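Local coordinates for protein GNA33 (Neisseria gonorrhoeae FA 1090, PDB 2G5D) that probably cleaves the beta-1,4 bond between MurNAc and GlcNAc in peptidoglycan as an exolytic transglycosylase, leaving a 1,6-anhydro bond on the MurNAc residue, at residues A[124-129]-A[238-243]. Sequence-based numbering, arbitrary orientation.
Sequences PVLKGD and FFMHIQ
In the MltA-specific insert domain, Pro124, at the break in strand 116-129, and Leu126 just beyond it pack on the last turns of helix 234-243, where they meet Met240 and Gln243. No hydrogen bond joins the two segments; the join is apolar and largely buried. The Pro124 ring lies against the helix through two of its carbons. Pro124 CG sits over the helix backbone, 4.0 Å from Met240 CA, and comes within 4.2 Å of Met240 CG. Pro124 CD touches Gln243 CB at 3.9 Å. Met240 and Gln243 are three residues, nearly one turn, apart, so the ring spans both on one side of the helix. Leu126 also turns its side chain to the helix, and Leu126 CD2 reaches Met240 SD at 3.8 Å. Leu126 CD2 is also 4.0 Å from Met240 CB: the methyl presses on the flank of the chain from CB to SD, the two side chains crossing at about a right angle. With CG anti to the backbone N (chi1 -168°) and chi2 also extended, Met240 runs out from the helix before bending at its last torsion. Gln243 gives only its aliphatic base to the proline; its chain then bends at chi2 (-80°), and OE1 makes a weak hydrogen bond to Tyr122 N, a second link to the same strand. Met240 also touches Phe315 of strand 313-317. Helix 234-243 connects two partners of strand 116-129, the antiparallel 227-231 before it and the parallel 246-249 after it, and its last turns pack back on that same strand.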
loop_
_atom_site.group_PDB
_atom_site.type_symbol
_atom_site.label_atom_id
_atom_site.label_comp_id
_atom_site.label_asym_id
_atom_site.label_seq_id
_atom_site.Cartn_x
_atom_site.Cartn_y
_atom_site.Cartn_z
ATOM N N PRO A 124 7.392 7.619 -2.940
ATOM C CA PRO A 124 8.654 8.355 -3.146
ATOM C C PRO A 124 8.771 9.062 -4.503
ATOM O O PRO A 124 8.223 8.596 -5.508
ATOM C CB PRO A 124 9.726 7.273 -3.013
ATOM C CG PRO A 124 9.033 5.999 -3.336
ATOM C CD PRO A 124 7.586 6.159 -2.947
ATOM N N VAL A 125 9.462 10.202 -4.490
ATOM C CA VAL A 125 9.959 10.883 -5.696
ATOM C C VAL A 125 11.464 10.607 -5.816
ATOM O O VAL A 125 12.203 10.753 -4.858
ATOM C CB VAL A 125 9.672 12.425 -5.660
ATOM C CG1 VAL A 125 10.321 13.164 -6.858
ATOM C CG2 VAL A 125 8.206 12.672 -5.664
ATOM N N LEU A 126 11.919 10.168 -6.979
ATOM C CA LEU A 126 13.365 10.014 -7.152
ATOM C C LEU A 126 13.853 10.595 -8.460
ATOM O O LEU A 126 13.188 10.482 -9.475
ATOM C CB LEU A 126 13.846 8.559 -6.947
ATOM C CG LEU A 126 13.129 7.296 -7.440
ATOM C CD1 LEU A 126 14.122 6.162 -7.582
ATOM C CD2 LEU A 126 11.954 6.900 -6.481
ATOM N N LYS A 127 15.010 11.248 -8.406
ATOM C CA LYS A 127 15.644 11.803 -9.606
ATOM C C LYS A 127 15.921 10.692 -10.629
ATOM O O LYS A 127 16.351 9.590 -10.277
ATOM C CB LYS A 127 16.939 12.529 -9.240
ATOM C CG LYS A 127 16.766 13.747 -8.355
ATOM C CD LYS A 127 18.142 14.272 -7.941
ATOM C CE LYS A 127 18.055 15.622 -7.272
ATOM N NZ LYS A 127 19.414 16.237 -7.147
ATOM N N GLY A 128 15.647 10.983 -11.895
ATOM C CA GLY A 128 15.783 9.985 -12.946
ATOM C C GLY A 128 15.417 10.555 -14.295
ATOM O O GLY A 128 15.289 11.767 -14.432
ATOM N N ASP A 129 15.251 9.683 -15.289
ATOM C CA ASP A 129 14.916 10.116 -16.648
ATOM C C ASP A 129 14.139 9.027 -17.391
ATOM O O ASP A 129 14.091 7.892 -16.952
ATOM C CB ASP A 129 16.198 10.486 -17.419
ATOM C CG ASP A 129 16.073 11.796 -18.214
ATOM O OD1 ASP A 129 14.990 12.096 -18.772
ATOM O OD2 ASP A 129 17.083 12.529 -18.281
ATOM N N PHE A 238 15.856 1.141 -4.795
ATOM C CA PHE A 238 15.622 -0.025 -3.979
ATOM C C PHE A 238 14.408 0.244 -3.104
ATOM O O PHE A 238 13.505 -0.586 -3.016
ATOM C CB PHE A 238 16.861 -0.367 -3.138
ATOM C CG PHE A 238 16.684 -1.591 -2.279
ATOM C CD1 PHE A 238 17.091 -2.837 -2.738
ATOM C CD2 PHE A 238 16.099 -1.498 -1.029
ATOM C CE1 PHE A 238 16.924 -3.976 -1.959
ATOM C CE2 PHE A 238 15.916 -2.631 -0.244
ATOM C CZ PHE A 238 16.333 -3.870 -0.711
ATOM N N PHE A 239 14.384 1.421 -2.482
ATOM C CA PHE A 239 13.278 1.827 -1.600
ATOM C C PHE A 239 11.935 2.124 -2.291
ATOM O O PHE A 239 10.883 1.971 -1.672
ATOM C CB PHE A 239 13.722 2.971 -0.688
ATOM C CG PHE A 239 14.450 2.501 0.539
ATOM C CD1 PHE A 239 15.822 2.239 0.497
ATOM C CD2 PHE A 239 13.759 2.297 1.740
ATOM C CE1 PHE A 239 16.497 1.787 1.622
ATOM C CE2 PHE A 239 14.427 1.836 2.869
ATOM C CZ PHE A 239 15.801 1.587 2.811
ATOM N N MET A 240 11.963 2.522 -3.563
ATOM C CA MET A 240 10.744 2.565 -4.384
ATOM C C MET A 240 10.114 1.187 -4.471
ATOM O O MET A 240 8.882 1.068 -4.423
ATOM C CB MET A 240 11.023 3.077 -5.801
ATOM C CG MET A 240 9.760 3.410 -6.609
ATOM S SD MET A 240 10.127 4.115 -8.236
ATOM C CE MET A 240 10.337 2.647 -9.238
ATOM N N HIS A 241 10.950 0.152 -4.600
ATOM C CA HIS A 241 10.471 -1.234 -4.577
ATOM C C HIS A 241 9.752 -1.529 -3.256
ATOM O O HIS A 241 8.680 -2.125 -3.255
ATOM C CB HIS A 241 11.621 -2.224 -4.765
ATOM C CG HIS A 241 12.014 -2.458 -6.192
ATOM N ND1 HIS A 241 12.499 -1.456 -7.009
ATOM C CD2 HIS A 241 12.060 -3.594 -6.927
ATOM C CE1 HIS A 241 12.795 -1.961 -8.193
ATOM N NE2 HIS A 241 12.537 -3.256 -8.169
ATOM N N ILE A 242 10.337 -1.073 -2.144
ATOM C CA ILE A 242 9.755 -1.266 -0.809
ATOM C C ILE A 242 8.384 -0.601 -0.636
ATOM O O ILE A 242 7.516 -1.156 0.046
ATOM C CB ILE A 242 10.744 -0.854 0.341
ATOM C CG1 ILE A 242 12.038 -1.663 0.247
ATOM C CG2 ILE A 242 10.112 -1.080 1.729
ATOM C CD1 ILE A 242 13.156 -1.139 1.106
ATOM N N GLN A 243 8.173 0.569 -1.247
ATOM C CA GLN A 243 6.843 1.213 -1.200
ATOM C C GLN A 243 5.898 0.681 -2.283
ATOM O O GLN A 243 4.681 0.755 -2.138
ATOM C CB GLN A 243 6.928 2.746 -1.268
ATOM C CG GLN A 243 7.704 3.414 -0.113
ATOM C CD GLN A 243 6.917 3.576 1.199
ATOM O OE1 GLN A 243 5.723 3.259 1.299
ATOM N NE2 GLN A 243 7.598 4.089 2.211
#